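Local coordinates for protein gamma-glutamyltranspeptidase (Streptomyces lincolnensis, PDB 6J3A) that probably cleaves or transfers gamma-glutamyl or related amide-linked groups, as an LmbA-like member of the gamma-glutamyltranspeptidase family with the Ntn-hydrolase fold, at residues 53-58 with 436-441; 80-85 with 243-248; 103-108 with 456-461; 161-166 with 445-450. All coordinates share one frame; numbering follows the deposited sequence.

Interaction 1. Residues 53-58 with 436-441; sequences HLNGPA and ATPSGG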
loop_
_atom_site.group_PDB
_atom_site.type_symbol
_atom_site.label_atom_id
_atom_site.label_comp_id
_atom_site.label_asym_id
_atom_site.label_seq_id
_atom_site.Cartn_x
_atom_site.Cartn_y
_atom_site.Cartn_z
ATOM N N HIS A 53 -15.444 15.939 -2.106
ATOM C CA HIS A 53 -16.665 15.431 -1.464
ATOM C C HIS A 53 -16.583 15.205 0.055
ATOM O O HIS A 53 -17.606 14.902 0.680
ATOM C CB HIS A 53 -17.073 14.106 -2.124
ATOM C CG HIS A 53 -16.059 13.013 -1.972
ATOM N ND1 HIS A 53 -16.389 11.747 -1.542
ATOM C CD2 HIS A 53 -14.719 13.002 -2.172
ATOM C CE1 HIS A 53 -15.300 11.001 -1.509
ATOM N NE2 HIS A 53 -14.272 11.741 -1.882
ATOM N N LEU A 54 -15.376 15.293 0.623
ATOM C CA LEU A 54 -15.139 15.050 2.050
ATOM C C LEU A 54 -14.359 16.141 2.793
ATOM O O LEU A 54 -14.354 16.148 4.023
ATOM C CB LEU A 54 -14.467 13.689 2.226
ATOM C CG LEU A 54 -15.345 12.480 1.860
ATOM C CD1 LEU A 54 -14.519 11.206 1.857
ATOM C CD2 LEU A 54 -16.530 12.301 2.797
ATOM N N ASN A 55 -13.715 17.053 2.072
ATOM C CA ASN A 55 -13.104 18.228 2.684
ATOM C C ASN A 55 -12.845 19.312 1.638
ATOM O O ASN A 55 -13.204 19.172 0.479
ATOM C CB ASN A 55 -11.813 17.845 3.412
ATOM C CG ASN A 55 -10.657 17.604 2.474
ATOM O OD1 ASN A 55 -10.838 17.159 1.344
ATOM N ND2 ASN A 55 -9.448 17.890 2.947
ATOM N N GLY A 56 -12.237 20.402 2.066
ATOM C CA GLY A 56 -11.874 21.476 1.164
ATOM C C GLY A 56 -11.153 22.564 1.933
ATOM O O GLY A 56 -11.130 22.522 3.157
ATOM N N PRO A 57 -10.556 23.537 1.225
ATOM C CA PRO A 57 -9.713 24.553 1.863
ATOM C C PRO A 57 -10.397 25.491 2.879
ATOM O O PRO A 57 -9.736 25.957 3.803
ATOM C CB PRO A 57 -9.156 25.354 0.671
ATOM C CG PRO A 57 -9.282 24.447 -0.497
ATOM C CD PRO A 57 -10.539 23.669 -0.242
ATOM N N ALA A 58 -11.697 25.745 2.716
ATOM C CA ALA A 58 -12.459 26.597 3.644
ATOM C C ALA A 58 -13.144 25.807 4.770
ATOM O O ALA A 58 -14.033 26.322 5.453
ATOM C CB ALA A 58 -13.479 27.420 2.880
ATOM N N ALA A 436 -3.718 14.649 11.920
ATOM C CA ALA A 436 -4.661 15.717 11.578
ATOM C C ALA A 436 -5.910 15.123 10.981
ATOM O O ALA A 436 -5.837 14.179 10.201
ATOM C CB ALA A 436 -4.033 16.692 10.596
ATOM N N THR A 437 -7.048 15.714 11.318
ATOM C CA THR A 437 -8.343 15.274 10.824
ATOM C C THR A 437 -8.988 16.445 10.093
ATOM O O THR A 437 -9.822 17.125 10.663
ATOM C CB THR A 437 -9.209 14.788 12.008
ATOM O OG1 THR A 437 -8.546 13.702 12.663
ATOM C CG2 THR A 437 -10.577 14.305 11.565
ATOM N N PRO A 438 -8.576 16.714 8.833
ATOM C CA PRO A 438 -9.189 17.823 8.106
ATOM C C PRO A 438 -10.534 17.470 7.483
ATOM O O PRO A 438 -10.744 16.343 7.041
ATOM C CB PRO A 438 -8.158 18.149 7.026
ATOM C CG PRO A 438 -7.511 16.849 6.758
ATOM C CD PRO A 438 -7.432 16.162 8.087
ATOM N N SER A 439 -11.423 18.454 7.435
ATOM C CA SER A 439 -12.800 18.236 7.033
ATOM C C SER A 439 -13.454 19.552 6.671
ATOM O O SER A 439 -12.851 20.613 6.816
ATOM C CB SER A 439 -13.564 17.589 8.188
ATOM O OG SER A 439 -14.897 17.273 7.827
ATOM N N GLY A 440 -14.692 19.462 6.193
ATOM C CA GLY A 440 -15.514 20.631 5.888
ATOM C C GLY A 440 -15.146 21.309 4.584
ATOM O O GLY A 440 -14.037 21.135 4.064
ATOM N N GLY A 441 -16.087 22.092 4.059
ATOM C CA GLY A 441 -15.914 22.761 2.775
ATOM C C GLY A 441 -16.046 21.779 1.630
ATOM O O GLY A 441 -15.466 21.981 0.568
HETATM O O HOH W 1 -10.323 21.117 5.418
HETATM O O HOH W 2 -13.640 24.352 0.758
#
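With chi1 at 76°, Asn55 holds its CG between its own backbone N and carbonyl carbon, and its CB comes to rest against Ser439, 3.8 Å from Ser439 CA. Ser439 turns the other way: OG stands anti to the backbone N (chi1 -176°), so the hydroxyl leaves the contact for Thr421 OG1 and Arg459 NH2, with which it is hydrogen-bonded. What remains between the two loops is mostly main chain. Asn55 CA makes a CA-H...O contact of 3.4 Å with Gly440 O. Gly56 N also lies 2.8 Å from Gly440 O, but the angle is too poor for a hydrogen bond. A CB built on Gly56 would fall only 2.4 Å from Gly441 O, which explains why a residue without a side chain fits this close crossing.

Water does much of the joining. One molecule lies 2.8 Å from Gly56 O and 2.9 Å from Ser439 O, within bonding range of both. A second accepts from Ala58 N at 3.1 Å and donates to Gly441 O at 3.0 Å. Thr421 follows a break in the model, consistent with the new N-terminus left by Ntn-type self-cleavage. The chemistry therefore implies a buried join of two glycine-containing loops, held by solvent bridges and close backbone approach, while the one serine hydroxyl is committed to Thr421 and Arg459.

Interaction 2. Residues 80-85 with 243-248; sequences VAPAGA and GTLTAA
Thr244 leads the contact, pressing its forked side chain against the turn at Pro82-Ala85. A chi1 of 64° sets OG1 between the backbone N and the carbonyl carbon, which leaves CG2 anti to the carbonyl carbon. The two branches divide the work: OG1 lies 3.6 Å from Pro82 CB, while CG2 reaches to 3.5 Å from Gly84 O. The Thr244 side chain and the proline ring cross at about a right angle, and no hydrogen bond links the segments. The turn is type I, closed by its own bond from Ala85 N to Pro82 O of 2.9 Å. Losing both branches to a glycine here would probably open a gap beside Pro82 and Gly84 and leave the turn less firmly backed. Next along the chain, Leu245 adds an apolar touch, its CD1 sitting 3.8 Å from Pro82 CG. Thr246 then takes the N-cap position, its side chain capping a backbone N of the helix it precedes. Asp249 of that helix ties both segments together, accepting from Ala83 N through OD1 and from Thr246 N through OD2. The contact thus lies between the start of helix 247-252 and helix 87-92, where Thr244 touches His89 and Ala85 touches Tyr90.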
loop_
_atom_site.group_PDB
_atom_site.type_symbol
_atom_site.label_atom_id
_atom_site.label_comp_id
_atom_site.label_asym_id
_atom_site.label_seq_id
_atom_site.Cartn_x
_atom_site.Cartn_y
_atom_site.Cartn_z
ATOM N N VAL A 80 -14.636 29.682 14.302
ATOM C CA VAL A 80 -15.733 30.112 15.183
ATOM C C VAL A 80 -16.972 30.569 14.407
ATOM O O VAL A 80 -16.923 30.800 13.196
ATOM C CB VAL A 80 -15.302 31.253 16.149
ATOM C CG1 VAL A 80 -14.248 30.757 17.127
ATOM C CG2 VAL A 80 -14.812 32.502 15.404
ATOM N N ALA A 81 -18.075 30.702 15.136
ATOM C CA ALA A 81 -19.281 31.344 14.629
ATOM C C ALA A 81 -19.022 32.828 14.339
ATOM O O ALA A 81 -18.212 33.468 15.031
ATOM C CB ALA A 81 -20.418 31.199 15.623
ATOM N N PRO A 82 -19.693 33.379 13.304
ATOM C CA PRO A 82 -19.505 34.815 13.072
ATOM C C PRO A 82 -20.122 35.679 14.175
ATOM O O PRO A 82 -21.049 35.247 14.872
ATOM C CB PRO A 82 -20.188 35.063 11.717
ATOM C CG PRO A 82 -20.323 33.720 11.079
ATOM C CD PRO A 82 -20.401 32.719 12.190
ATOM N N ALA A 83 -19.598 36.893 14.304
ATOM C CA ALA A 83 -20.077 37.890 15.260
ATOM C C ALA A 83 -21.612 38.076 15.267
ATOM O O ALA A 83 -22.203 38.313 16.329
ATOM C CB ALA A 83 -19.374 39.217 15.005
ATOM N N GLY A 84 -22.247 37.950 14.096
ATOM C CA GLY A 84 -23.719 38.057 13.966
ATOM C C GLY A 84 -24.530 36.758 14.023
ATOM O O GLY A 84 -25.736 36.752 13.729
ATOM N N ALA A 85 -23.886 35.664 14.416
ATOM C CA ALA A 85 -24.503 34.345 14.350
ATOM C C ALA A 85 -25.093 33.977 15.688
ATOM O O ALA A 85 -24.542 33.141 16.401
ATOM C CB ALA A 85 -23.485 33.306 13.915
ATOM N N GLY A 243 -25.711 34.449 4.828
ATOM C CA GLY A 243 -24.798 34.234 5.946
ATOM C C GLY A 243 -24.474 35.546 6.632
ATOM O O GLY A 243 -24.407 36.592 5.984
ATOM N N THR A 244 -24.264 35.478 7.946
ATOM C CA THR A 244 -23.943 36.654 8.762
ATOM C C THR A 244 -22.450 36.937 8.781
ATOM O O THR A 244 -22.027 37.948 9.334
ATOM C CB THR A 244 -24.390 36.480 10.228
ATOM O OG1 THR A 244 -23.658 35.407 10.840
ATOM C CG2 THR A 244 -25.881 36.189 10.316
ATOM N N LEU A 245 -21.661 36.025 8.210
ATOM C CA LEU A 245 -20.218 36.191 8.063
ATOM C C LEU A 245 -19.850 37.538 7.424
ATOM O O LEU A 245 -20.530 38.005 6.508
ATOM C CB LEU A 245 -19.649 35.037 7.229
ATOM C CG LEU A 245 -18.118 34.913 7.209
ATOM C CD1 LEU A 245 -17.604 34.167 8.432
ATOM C CD2 LEU A 245 -17.640 34.224 5.938
ATOM N N THR A 246 -18.774 38.145 7.924
ATOM C CA THR A 246 -18.334 39.480 7.497
ATOM C C THR A 246 -16.826 39.521 7.312
ATOM O O THR A 246 -16.109 38.644 7.784
ATOM C CB THR A 246 -18.667 40.567 8.549
ATOM O OG1 THR A 246 -17.701 40.526 9.610
ATOM C CG2 THR A 246 -20.078 40.396 9.133
ATOM N N ALA A 247 -16.361 40.586 6.671
ATOM C CA ALA A 247 -14.928 40.837 6.448
ATOM C C ALA A 247 -14.121 40.802 7.736
ATOM O O ALA A 247 -13.065 40.180 7.785
ATOM C CB ALA A 247 -14.736 42.184 5.770
ATOM N N ALA A 248 -14.631 41.475 8.767
ATOM C CA ALA A 248 -13.995 41.507 10.097
ATOM C C ALA A 248 -13.947 40.168 10.849
ATOM O O ALA A 248 -13.018 39.957 11.633
ATOM C CB ALA A 248 -14.667 42.550 10.978
#

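Interaction 3. Residues 103-108 with 456-461; sequences PLAAAV and LGTRLQ
Ala105-Ala107 and Gly457-Leu460 form a buried loop-to-loop contact, with 393 Å² covered in total, between the chain preceding helix 111-122 and the chain following strand 454-455. Its one direct hydrogen bond runs from Leu460 N to Ala105 O, 2.8 Å long; the donor lies in the carbonyl plane, although the angle at the hydrogen, 138°, is well short of straight. Thr458 CA adds a CA-H...O contact to Ala105 O at 3.3 Å, and Ala106 CA makes another with Gly457 O at 3.2 Å. Leu460 supplies much of the side-chain contact. With chi1 at -58° its CG stands anti to the carbonyl carbon, and the two methyls lie along one side of the opposing backbone, CD1 3.1 Å from Ala106 O and CD2 in apolar touch with Ala107 CB at 3.8 Å. Ala106 CB packs on Leu456 CB at 3.9 Å. Two waters extend the seam. One accepts from both Ala107 N and Arg459 N; the other donates to Ala107 O and accepts from Gly457 N. The Arg459 side chain leads away to Ser439 OG, hydrogen-bonded through NH2, and to Glu60, salt-bridged through NE. Leu456 packs on helix 220-229 and Val108 on helix 247-252, so that both helices border the joined loops.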
loop_
_atom_site.group_PDB
_atom_site.type_symbol
_atom_site.label_atom_id
_atom_site.label_comp_id
_atom_site.label_asym_id
_atom_site.label_seq_id
_atom_site.Cartn_x
_atom_site.Cartn_y
_atom_site.Cartn_z
ATOM N N PRO A 103 -24.862 29.074 3.650
ATOM C CA PRO A 103 -23.914 29.952 4.327
ATOM C C PRO A 103 -24.235 30.242 5.797
ATOM O O PRO A 103 -23.360 30.750 6.498
ATOM C CB PRO A 103 -23.957 31.233 3.488
ATOM C CG PRO A 103 -25.326 31.260 2.930
ATOM C CD PRO A 103 -25.743 29.832 2.744
ATOM N N LEU A 104 -25.449 29.925 6.261
ATOM C CA LEU A 104 -25.761 30.003 7.706
ATOM C C LEU A 104 -25.027 28.937 8.532
ATOM O O LEU A 104 -24.801 29.133 9.720
ATOM C CB LEU A 104 -27.270 29.894 7.988
ATOM C CG LEU A 104 -28.176 31.077 7.637
ATOM C CD1 LEU A 104 -29.627 30.638 7.769
ATOM C CD2 LEU A 104 -27.896 32.275 8.528
ATOM N N ALA A 105 -24.681 27.814 7.909
ATOM C CA ALA A 105 -23.952 26.728 8.577
ATOM C C ALA A 105 -22.428 26.930 8.604
ATOM O O ALA A 105 -21.728 26.269 9.374
ATOM C CB ALA A 105 -24.304 25.391 7.935
ATOM N N ALA A 106 -21.919 27.836 7.774
ATOM C CA ALA A 106 -20.468 28.113 7.705
ATOM C C ALA A 106 -19.904 28.745 8.975
ATOM O O ALA A 106 -20.339 29.829 9.376
ATOM C CB ALA A 106 -20.154 29.016 6.519
ATOM N N ALA A 107 -18.937 28.072 9.592
ATOM C CA ALA A 107 -18.096 28.712 10.603
ATOM C C ALA A 107 -17.003 29.464 9.861
ATOM O O ALA A 107 -16.830 29.259 8.661
ATOM C CB ALA A 107 -17.499 27.675 11.534
ATOM N N VAL A 108 -16.262 30.325 10.556
ATOM C CA VAL A 108 -15.112 31.011 9.943
ATOM C C VAL A 108 -14.154 29.909 9.466
ATOM O O VAL A 108 -13.848 29.010 10.235
ATOM C CB VAL A 108 -14.367 31.943 10.938
ATOM C CG1 VAL A 108 -13.100 32.522 10.312
ATOM C CG2 VAL A 108 -15.256 33.081 11.412
ATOM N N LEU A 456 -17.712 27.290 1.056
ATOM C CA LEU A 456 -17.653 27.414 2.507
ATOM C C LEU A 456 -18.127 26.147 3.231
ATOM O O LEU A 456 -18.831 25.287 2.664
ATOM C CB LEU A 456 -18.507 28.599 2.963
ATOM C CG LEU A 456 -17.909 29.981 2.688
ATOM C CD1 LEU A 456 -18.999 31.040 2.640
ATOM C CD2 LEU A 456 -16.877 30.341 3.743
ATOM N N GLY A 457 -17.744 26.072 4.503
ATOM C CA GLY A 457 -18.035 24.922 5.348
ATOM C C GLY A 457 -19.445 24.921 5.894
ATOM O O GLY A 457 -20.256 25.766 5.530
ATOM N N THR A 458 -19.732 23.954 6.759
ATOM C CA THR A 458 -21.060 23.789 7.350
ATOM C C THR A 458 -21.013 23.299 8.804
ATOM O O THR A 458 -21.912 22.568 9.244
ATOM C CB THR A 458 -21.884 22.777 6.539
ATOM O OG1 THR A 458 -21.183 21.528 6.485
ATOM C CG2 THR A 458 -22.151 23.294 5.117
ATOM N N ARG A 459 -19.987 23.705 9.556
ATOM C CA ARG A 459 -19.753 23.116 10.887
ATOM C C ARG A 459 -20.666 23.674 11.976
ATOM O O ARG A 459 -20.930 22.988 12.964
ATOM C CB ARG A 459 -18.288 23.241 11.306
ATOM C CG ARG A 459 -17.827 22.296 12.425
ATOM C CD ARG A 459 -17.889 20.817 12.070
ATOM N NE ARG A 459 -17.119 20.516 10.866
ATOM C CZ ARG A 459 -16.974 19.316 10.319
ATOM N NH1 ARG A 459 -17.552 18.246 10.853
ATOM N NH2 ARG A 459 -16.251 19.188 9.209
ATOM N N LEU A 460 -21.183 24.888 11.790
ATOM C CA LEU A 460 -22.181 25.441 12.730
ATOM C C LEU A 460 -23.443 24.590 12.849
ATOM O O LEU A 460 -24.212 24.760 13.790
ATOM C CB LEU A 460 -22.558 26.885 12.378
ATOM C CG LEU A 460 -21.392 27.876 12.343
ATOM C CD1 LEU A 460 -21.868 29.274 11.995
ATOM C CD2 LEU A 460 -20.669 27.911 13.672
ATOM N N GLN A 461 -23.641 23.661 11.918
ATOM C CA GLN A 461 -24.748 22.710 12.003
ATOM C C GLN A 461 -24.784 21.886 13.279
ATOM O O GLN A 461 -25.833 21.373 13.648
ATOM C CB GLN A 461 -24.784 21.797 10.775
ATOM C CG GLN A 461 -23.873 20.587 10.809
ATOM C CD GLN A 461 -24.036 19.756 9.562
ATOM O OE1 GLN A 461 -24.954 18.935 9.465
ATOM N NE2 GLN A 461 -23.162 19.975 8.587
HETATM O O HOH W 3 -17.519 25.616 8.717
HETATM O O HOH W 4 -16.093 27.285 6.868
#

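Interaction 4. Residues 161-166 with 445-450; sequences TEWTTS and SNPVVP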
loop_
_atom_site.group_PDB
_atom_site.type_symbol
_atom_site.label_atom_id
_atom_site.label_comp_id
_atom_site.label_asym_id
_atom_site.label_seq_id
_atom_site.Cartn_x
_atom_site.Cartn_y
_atom_site.Cartn_z
ATOM N N THR A 161 -30.169 23.909 -10.888
ATOM C CA THR A 161 -31.275 24.848 -10.708
ATOM C C THR A 161 -30.977 25.962 -9.717
ATOM O O THR A 161 -31.599 27.014 -9.777
ATOM C CB THR A 161 -32.552 24.135 -10.207
ATOM O OG1 THR A 161 -32.384 23.728 -8.841
ATOM C CG2 THR A 161 -32.906 22.923 -11.091
ATOM N N GLU A 162 -30.033 25.734 -8.812
ATOM C CA GLU A 162 -29.885 26.582 -7.629
ATOM C C GLU A 162 -28.430 27.026 -7.408
ATOM O O GLU A 162 -28.154 28.222 -7.493
ATOM C CB GLU A 162 -30.479 25.845 -6.422
ATOM C CG GLU A 162 -31.220 26.688 -5.403
ATOM C CD GLU A 162 -32.357 27.541 -5.943
ATOM O OE1 GLU A 162 -33.484 27.034 -6.128
ATOM O OE2 GLU A 162 -32.122 28.746 -6.121
ATOM N N TRP A 163 -27.510 26.079 -7.161
ATOM C CA TRP A 163 -26.070 26.391 -6.947
ATOM C C TRP A 163 -25.299 26.270 -8.244
ATOM O O TRP A 163 -24.526 25.335 -8.449
ATOM C CB TRP A 163 -25.415 25.491 -5.888
ATOM C CG TRP A 163 -26.060 25.513 -4.522
ATOM C CD1 TRP A 163 -27.014 26.383 -4.062
ATOM C CD2 TRP A 163 -25.769 24.632 -3.439
ATOM N NE1 TRP A 163 -27.343 26.078 -2.767
ATOM C CE2 TRP A 163 -26.597 25.005 -2.362
ATOM C CE3 TRP A 163 -24.896 23.554 -3.278
ATOM C CZ2 TRP A 163 -26.575 24.341 -1.134
ATOM C CZ3 TRP A 163 -24.877 22.888 -2.065
ATOM C CH2 TRP A 163 -25.716 23.285 -1.007
ATOM N N THR A 164 -25.509 27.234 -9.123
ATOM C CA THR A 164 -24.989 27.146 -10.482
ATOM C C THR A 164 -23.472 27.288 -10.556
ATOM O O THR A 164 -22.864 26.814 -11.516
ATOM C CB THR A 164 -25.649 28.176 -11.414
ATOM O OG1 THR A 164 -25.531 29.485 -10.850
ATOM C CG2 THR A 164 -27.119 27.835 -11.628
ATOM N N THR A 165 -22.865 27.933 -9.565
ATOM C CA THR A 165 -21.404 28.043 -9.521
ATOM C C THR A 165 -20.733 26.692 -9.259
ATOM O O THR A 165 -19.595 26.478 -9.671
ATOM C CB THR A 165 -20.932 29.043 -8.454
ATOM O OG1 THR A 165 -21.503 28.695 -7.184
ATOM C CG2 THR A 165 -21.335 30.461 -8.840
ATOM N N SER A 166 -21.440 25.804 -8.559
ATOM C CA SER A 166 -20.978 24.435 -8.325
ATOM C C SER A 166 -21.165 23.540 -9.558
ATOM O O SER A 166 -20.336 22.659 -9.819
ATOM C CB SER A 166 -21.691 23.820 -7.116
ATOM O OG SER A 166 -21.314 24.472 -5.917
ATOM N N SER A 445 -22.618 20.658 -0.060
ATOM C CA SER A 445 -23.307 21.412 1.005
ATOM C C SER A 445 -23.171 22.949 0.982
ATOM O O SER A 445 -23.795 23.621 1.799
ATOM C CB SER A 445 -22.883 20.853 2.365
ATOM O OG SER A 445 -23.225 19.471 2.475
ATOM N N ASN A 446 -22.390 23.500 0.054
ATOM C CA ASN A 446 -22.450 24.931 -0.258
ATOM C C ASN A 446 -22.116 25.170 -1.722
ATOM O O ASN A 446 -21.345 24.420 -2.325
ATOM C CB ASN A 446 -21.504 25.755 0.631
ATOM C CG ASN A 446 -22.212 26.395 1.818
ATOM O OD1 ASN A 446 -23.129 27.197 1.657
ATOM N ND2 ASN A 446 -21.762 26.064 3.020
ATOM N N PRO A 447 -22.682 26.234 -2.300
ATOM C CA PRO A 447 -22.267 26.582 -3.648
ATOM C C PRO A 447 -20.789 26.984 -3.675
ATOM O O PRO A 447 -20.295 27.608 -2.733
ATOM C CB PRO A 447 -23.147 27.795 -3.973
ATOM C CG PRO A 447 -23.370 28.443 -2.645
ATOM C CD PRO A 447 -23.530 27.282 -1.701
ATOM N N VAL A 448 -20.107 26.619 -4.748
ATOM C CA VAL A 448 -18.746 27.060 -4.980
ATOM C C VAL A 448 -18.643 28.583 -4.992
ATOM O O VAL A 448 -19.426 29.272 -5.637
ATOM C CB VAL A 448 -18.203 26.492 -6.312
ATOM C CG1 VAL A 448 -16.917 27.197 -6.758
ATOM C CG2 VAL A 448 -17.950 24.997 -6.164
ATOM N N VAL A 449 -17.655 29.088 -4.270
ATOM C CA VAL A 449 -17.241 30.480 -4.381
ATOM C C VAL A 449 -16.576 30.642 -5.755
ATOM O O VAL A 449 -15.440 30.199 -5.949
ATOM C CB VAL A 449 -16.260 30.884 -3.257
ATOM C CG1 VAL A 449 -15.911 32.368 -3.355
ATOM C CG2 VAL A 449 -16.820 30.546 -1.869
ATOM N N PRO A 450 -17.285 31.282 -6.714
ATOM C CA PRO A 450 -16.911 31.143 -8.129
ATOM C C PRO A 450 -15.463 31.538 -8.446
ATOM O O PRO A 450 -14.802 30.820 -9.205
ATOM C CB PRO A 450 -17.928 32.028 -8.875
ATOM C CG PRO A 450 -18.513 32.935 -7.858
ATOM C CD PRO A 450 -18.336 32.297 -6.508
HETATM O O HOH W 5 -19.778 23.001 -4.153
#
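Trp163 lies against the chain at Ser445-Pro447, and its side chain can be traced outward atom by atom. CG stands anti to the carbonyl carbon (chi1 -57°), which sends the indole along the opposing backbone. CB starts 3.8 Å from Pro447 CB. Over the five-membered ring sits Pro447 CD, 3.9 Å from the centroid and 12° off the normal, a CH-pi contact on the face. Farther out, CE3 is 3.6 Å from Pro447 N, CZ3 comes within 3.3 Å of Asn446 N, and CH2, at the tip, meets Ser445 C obliquely at 3.2 Å. NE1 donates to Met234 O. Cut back to alanine, this position would probably leave Pro447 and the Ser445-Asn446 backbone without the flat surface they rest on, and Met234 O without its donor.

Two hydroxyls at the start of helix 164-170 grip Val448. Thr165 OG1 donates to Val448 O at 2.7 Å, in the carbonyl plane and on a lone pair. Ser166 OG accepts from Val448 N at 2.7 Å, with an angle of 152° at the hydrogen, and itself donates to a water that donates on to Asn446 O. Both backbone polar atoms of Val448 are thereby engaged. Thr165 CG2 also touches Pro450 CB. The join holds the beginning of helix 164-170 against the short strand 448-449, with helix 220-229 meeting Pro447, Val449 and Pro450 through Gln228, and strand 233-234 touching Trp163 and Pro447 through Thr233.

Interaction 3 is the hub of the group, its centre about 10 Å from that of interaction 2, 12 Å from that of interaction 1 and 15 Å from that of interaction 4. It touches all three: Arg459 bridges to 436-441, Val108 bonds to Val80, and Leu456 O receives Asn446 ND2. Interactions 1 and 4 adjoin in sequence at 441 and 445 but do not otherwise meet. From the chain's start the first segments come in numerical order, then 243-248 closes interaction 2, and 436-441, 445-450 and 456-461 follow in one run. That run thus pins two early loops and the start of helix 164-170, so residues after the unmodelled break are tied closely to those before it.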